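PDB 6V82: tryptophan synthase alpha chain from Chlamydia trachomatis, which probably cleaves indoleglycerol phosphate to indole and glyceraldehyde 3-phosphate, as the alpha subunit in the last step of tryptophan biosynthesis. Local coordinates for residues L18-G23 with E69-E74; F171-P176 with V203-I208. All blocks are in the same frame, centred on the assembly; numbering follows the deposited sequence.

Interaction 1: L18-G23 with E69-E74; sequences LTAGDG and ENLTSE
In this TIM-barrel chain a type II beta turn, Thr19 to Asp22, begins on the last residue of strand 13-19 and meets the Schellman C-terminus of helix 57-68, touching Glu69 and Leu71 on either side of the C-prime residue Asn70. Asp22 N closes the turn on Thr19 O at 3.2 Å, and Gly21 takes its positive-phi corner. Leu71 lays CD1 against the turn, 3.2 Å from Ala20 O and 3.7 Å from Ala20 CB. Its CG stands anti to the backbone N (chi1 179°), which carries the branch toward the Ala20-Gly21 peptide. Glu69 reaches Gly23 with a chain extended beyond CG, and Gly23 N donates to Glu69 OE2 (2.9 Å), meeting the oxygen from above the carboxylate plane, 44° out of it. Asp22 OD1 lies 4.0 Å from Glu69 OE2, the two carboxylates nearly perpendicular; this closeness of like charges is probably eased by the salt bridge from Asp22 OD2 to Arg65. A water donates to both Gly21 O (2.9 Å) and Glu69 O (2.8 Å), bridging the two backbones. Thr28 OG1 of helix 25-37 hydrogen-bonds Gly21 N, while Ile79 of helix 73-84 packs on both Ala20 and Leu71.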
# COMPACT_ATOMS: atom_id res chain seq x y z
N LEU A 18 7.00 39.49 28.43
CA LEU A 18 8.16 39.40 27.55
C LEU A 18 8.75 38.00 27.64
O LEU A 18 8.77 37.39 28.72
CB LEU A 18 9.26 40.40 27.92
CG LEU A 18 9.05 41.87 27.63
CD1 LEU A 18 10.26 42.65 28.15
CD2 LEU A 18 8.85 42.08 26.15
N THR A 19 9.28 37.51 26.52
CA THR A 19 10.02 36.25 26.51
C THR A 19 11.47 36.52 26.89
O THR A 19 12.20 37.18 26.14
CB THR A 19 9.94 35.58 25.15
OG1 THR A 19 8.57 35.31 24.82
CG2 THR A 19 10.74 34.29 25.18
N ALA A 20 11.90 36.00 28.04
CA ALA A 20 13.30 36.08 28.42
C ALA A 20 14.19 35.51 27.32
O ALA A 20 13.99 34.38 26.87
CB ALA A 20 13.53 35.32 29.73
N GLY A 21 15.18 36.29 26.90
CA GLY A 21 16.17 35.82 25.95
C GLY A 21 15.81 36.00 24.49
O GLY A 21 16.66 35.75 23.63
N ASP A 22 14.58 36.40 24.19
CA ASP A 22 14.22 36.73 22.81
C ASP A 22 14.98 37.99 22.42
O ASP A 22 14.79 39.06 23.01
CB ASP A 22 12.71 36.92 22.70
CG ASP A 22 12.24 37.15 21.28
OD1 ASP A 22 13.06 36.97 20.36
OD2 ASP A 22 11.06 37.53 21.09
N GLY A 23 15.88 37.87 21.44
CA GLY A 23 16.79 38.96 21.14
C GLY A 23 18.07 38.99 21.95
O GLY A 23 18.92 39.86 21.71
N GLU A 69 18.79 31.68 20.47
CA GLU A 69 19.78 32.63 20.97
C GLU A 69 20.32 32.22 22.33
O GLU A 69 20.86 33.06 23.06
CB GLU A 69 19.17 34.03 21.02
CG GLU A 69 18.57 34.43 19.70
CD GLU A 69 18.02 35.84 19.71
OE1 GLU A 69 18.80 36.76 20.02
OE2 GLU A 69 16.82 36.01 19.40
N ASN A 70 20.14 30.94 22.70
CA ASN A 70 20.86 30.31 23.80
C ASN A 70 20.43 30.84 25.16
O ASN A 70 21.26 31.04 26.04
CB ASN A 70 22.38 30.47 23.63
CG ASN A 70 22.90 29.80 22.38
OD1 ASN A 70 22.58 28.63 22.11
ND2 ASN A 70 23.68 30.53 21.59
N LEU A 71 19.13 31.08 25.34
CA LEU A 71 18.65 31.30 26.70
C LEU A 71 18.81 30.01 27.50
O LEU A 71 18.43 28.93 27.04
CB LEU A 71 17.20 31.77 26.74
CG LEU A 71 16.88 31.91 28.24
CD1 LEU A 71 16.41 33.29 28.64
CD2 LEU A 71 15.92 30.82 28.76
N THR A 72 19.40 30.13 28.68
CA THR A 72 19.61 29.01 29.59
C THR A 72 19.06 29.39 30.95
O THR A 72 18.71 30.55 31.20
CB THR A 72 21.08 28.66 29.73
OG1 THR A 72 21.77 29.76 30.35
CG2 THR A 72 21.69 28.34 28.36
N SER A 73 18.98 28.40 31.85
CA SER A 73 18.55 28.71 33.21
C SER A 73 19.51 29.68 33.90
O SER A 73 19.11 30.36 34.85
CB SER A 73 18.40 27.42 34.02
OG SER A 73 19.61 26.69 34.06
N GLU A 74 20.75 29.78 33.41
CA GLU A 74 21.74 30.70 33.95
C GLU A 74 21.60 32.12 33.39
O GLU A 74 21.69 33.09 34.15
CB GLU A 74 23.15 30.17 33.70
CG GLU A 74 23.53 28.94 34.53
CD GLU A 74 23.42 29.18 36.04
OE1 GLU A 74 23.98 30.18 36.56
OE2 GLU A 74 22.77 28.35 36.72
O HOH W 1 19.07 34.54 24.63

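Interaction 2: F171-P176 with V203-I208; sequences FLYYIP and VDRRDI
Tyr173 and Arg205 meet because Tyr173 CG lies beside its backbone N (chi1 -82°), while the Arg205 chain leaves anti to N (chi1 -177°) and then bends at chi2 (64°) over the ring. Arg205 CD sits 3.8 Å from the Tyr173 ring centroid as a CH-pi contact, and Arg205 CZ 4.4 Å from it as a cation-pi pair. Arg205 NH1 hangs over the same face, offset toward the rim near Tyr173 CZ, with the guanidinium plane steeply inclined to the ring. Phe171 CE1 covers the opposite face, so the tyrosine is sandwiched. Val203 stands alongside Tyr173, its CG1 3.9 Å from Tyr173 CE1, and its CG2 touches Phe171 CD1.

The backbones run as neighbouring parallel strands: Val203 N donates to Leu172 O (2.8 Å), Tyr174 N to Val203 O (2.8 Å) and Arg205 N to Tyr174 O (2.9 Å). On the other face of the sheet Asp204 OD1 accepts Arg206 N in an Asx turn, and Asp204 OD2 makes a salt bridge with Arg206 NH1 and is also hydrogen-bonded to Tyr220 OH. Pro176 lies across this pair, its CG 3.2 Å from Arg206 NH1, although the proline is poorly ordered.

Glu44, the predicted proton acceptor, is gripped by both residues: Tyr173 OH hydrogen-bonds one of its oxygens and Arg205 NH1 salt-bridges the other. Packing of Arg205 over the Tyr173 ring brings both groups to the same carboxylate, which is consistent with a role in positioning it.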
# COMPACT_ATOMS: atom_id res chain seq x y z
N PHE A 171 -1.73 37.01 43.61
CA PHE A 171 -2.99 37.24 42.92
C PHE A 171 -3.31 35.98 42.12
O PHE A 171 -2.45 35.12 41.91
CB PHE A 171 -2.93 38.46 42.00
CG PHE A 171 -2.02 38.28 40.82
CD1 PHE A 171 -2.53 37.94 39.58
CD2 PHE A 171 -0.65 38.44 40.95
CE1 PHE A 171 -1.70 37.76 38.49
CE2 PHE A 171 0.20 38.26 39.86
CZ PHE A 171 -0.34 37.92 38.63
N LEU A 172 -4.57 35.89 41.69
CA LEU A 172 -5.07 34.77 40.91
C LEU A 172 -5.42 35.23 39.51
O LEU A 172 -6.09 36.26 39.34
CB LEU A 172 -6.30 34.15 41.54
CG LEU A 172 -6.06 33.03 42.54
CD1 LEU A 172 -7.37 32.67 43.20
CD2 LEU A 172 -5.45 31.83 41.84
N TYR A 173 -4.97 34.49 38.52
CA TYR A 173 -5.47 34.67 37.17
C TYR A 173 -6.81 33.97 37.03
O TYR A 173 -7.04 32.89 37.59
CB TYR A 173 -4.49 34.13 36.15
CG TYR A 173 -3.35 35.04 35.80
CD1 TYR A 173 -3.58 36.31 35.31
CD2 TYR A 173 -2.03 34.61 35.92
CE1 TYR A 173 -2.54 37.14 34.96
CE2 TYR A 173 -0.99 35.42 35.57
CZ TYR A 173 -1.24 36.69 35.09
OH TYR A 173 -0.20 37.52 34.74
N TYR A 174 -7.70 34.58 36.25
CA TYR A 174 -9.04 34.07 36.02
C TYR A 174 -9.28 34.02 34.52
O TYR A 174 -9.01 34.99 33.82
CB TYR A 174 -10.07 34.95 36.71
CG TYR A 174 -11.43 34.35 36.73
CD1 TYR A 174 -12.33 34.59 35.70
CD2 TYR A 174 -11.83 33.52 37.77
CE1 TYR A 174 -13.58 34.03 35.70
CE2 TYR A 174 -13.09 32.95 37.79
CZ TYR A 174 -13.97 33.21 36.74
OH TYR A 174 -15.23 32.66 36.72
N ILE A 175 -9.77 32.88 34.04
CA ILE A 175 -10.09 32.71 32.62
C ILE A 175 -11.60 32.57 32.47
O ILE A 175 -12.12 31.45 32.56
CB ILE A 175 -9.40 31.49 32.00
CG1 ILE A 175 -8.02 31.27 32.62
CG2 ILE A 175 -9.29 31.65 30.50
CD1 ILE A 175 -7.39 29.97 32.20
N PRO A 176 -12.34 33.65 32.24
CA PRO A 176 -13.80 33.56 32.21
C PRO A 176 -14.32 33.01 30.88
O PRO A 176 -13.56 32.80 29.92
CB PRO A 176 -14.25 35.01 32.43
CG PRO A 176 -13.11 35.83 31.91
CD PRO A 176 -11.86 35.04 32.15
N VAL A 203 -7.24 38.67 38.45
CA VAL A 203 -6.88 39.33 37.20
C VAL A 203 -7.42 38.51 36.04
O VAL A 203 -7.13 37.31 35.93
CB VAL A 203 -5.36 39.53 37.09
CG1 VAL A 203 -5.00 40.12 35.72
CG2 VAL A 203 -4.87 40.41 38.21
N ASP A 204 -8.19 39.17 35.17
CA ASP A 204 -8.62 38.58 33.91
C ASP A 204 -7.41 38.25 33.03
O ASP A 204 -6.64 39.14 32.66
CB ASP A 204 -9.56 39.54 33.18
CG ASP A 204 -10.38 38.88 32.08
OD1 ASP A 204 -9.86 37.98 31.38
OD2 ASP A 204 -11.56 39.27 31.91
N ARG A 205 -7.27 36.97 32.70
CA ARG A 205 -6.13 36.44 31.96
C ARG A 205 -6.20 36.72 30.46
O ARG A 205 -5.25 36.41 29.73
CB ARG A 205 -6.05 34.93 32.22
CG ARG A 205 -4.89 34.15 31.60
CD ARG A 205 -3.53 34.57 32.11
NE ARG A 205 -2.47 33.75 31.53
CZ ARG A 205 -1.16 34.00 31.64
NH1 ARG A 205 -0.73 35.05 32.34
NH2 ARG A 205 -0.28 33.19 31.05
N ARG A 206 -7.28 37.33 29.96
CA ARG A 206 -7.42 37.48 28.51
C ARG A 206 -6.42 38.49 27.96
O ARG A 206 -6.01 39.44 28.63
CB ARG A 206 -8.84 37.88 28.15
CG ARG A 206 -9.15 39.36 28.23
CD ARG A 206 -10.54 39.62 27.63
NE ARG A 206 -11.62 39.42 28.60
CZ ARG A 206 -12.22 38.26 28.86
NH1 ARG A 206 -13.20 38.22 29.75
NH2 ARG A 206 -11.86 37.14 28.24
N ASP A 207 -6.02 38.27 26.71
CA ASP A 207 -4.99 39.08 26.09
C ASP A 207 -5.57 40.42 25.68
O ASP A 207 -6.48 40.49 24.85
CB ASP A 207 -4.42 38.35 24.88
CG ASP A 207 -3.15 38.99 24.34
OD1 ASP A 207 -2.63 39.96 24.93
OD2 ASP A 207 -2.67 38.50 23.29
N ILE A 208 -5.05 41.49 26.26
CA ILE A 208 -5.47 42.85 25.94
C ILE A 208 -4.43 43.47 25.04
O ILE A 208 -3.22 43.32 25.28
CB ILE A 208 -5.68 43.69 27.21
CG1 ILE A 208 -6.70 43.03 28.12
CG2 ILE A 208 -6.13 45.08 26.83
CD1 ILE A 208 -8.04 42.91 27.47

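How the interactions relate
Both interactions reach the same parallel sheet, that of the TIM barrel, with centres about 25 Å apart and nearest atoms about 10 Å apart, on opposite sides of the chain's centre. They come in series: 18-23 with 69-74 closes before 171-176 with 203-208 opens. Interaction 1 joins the turn at the end of strand 13-19 to the link between helices 57-68 and 73-84, whereas interaction 2 pairs the adjacent strands 172-175 and 202-205 directly. Strand 42-46, which neighbours strand 13-19 in the sheet, carries Glu44. Of the two, only interaction 2 touches the side chain of this predicted catalytic residue; in interaction 1 the Ala20 side chain stays about 10 Å from it.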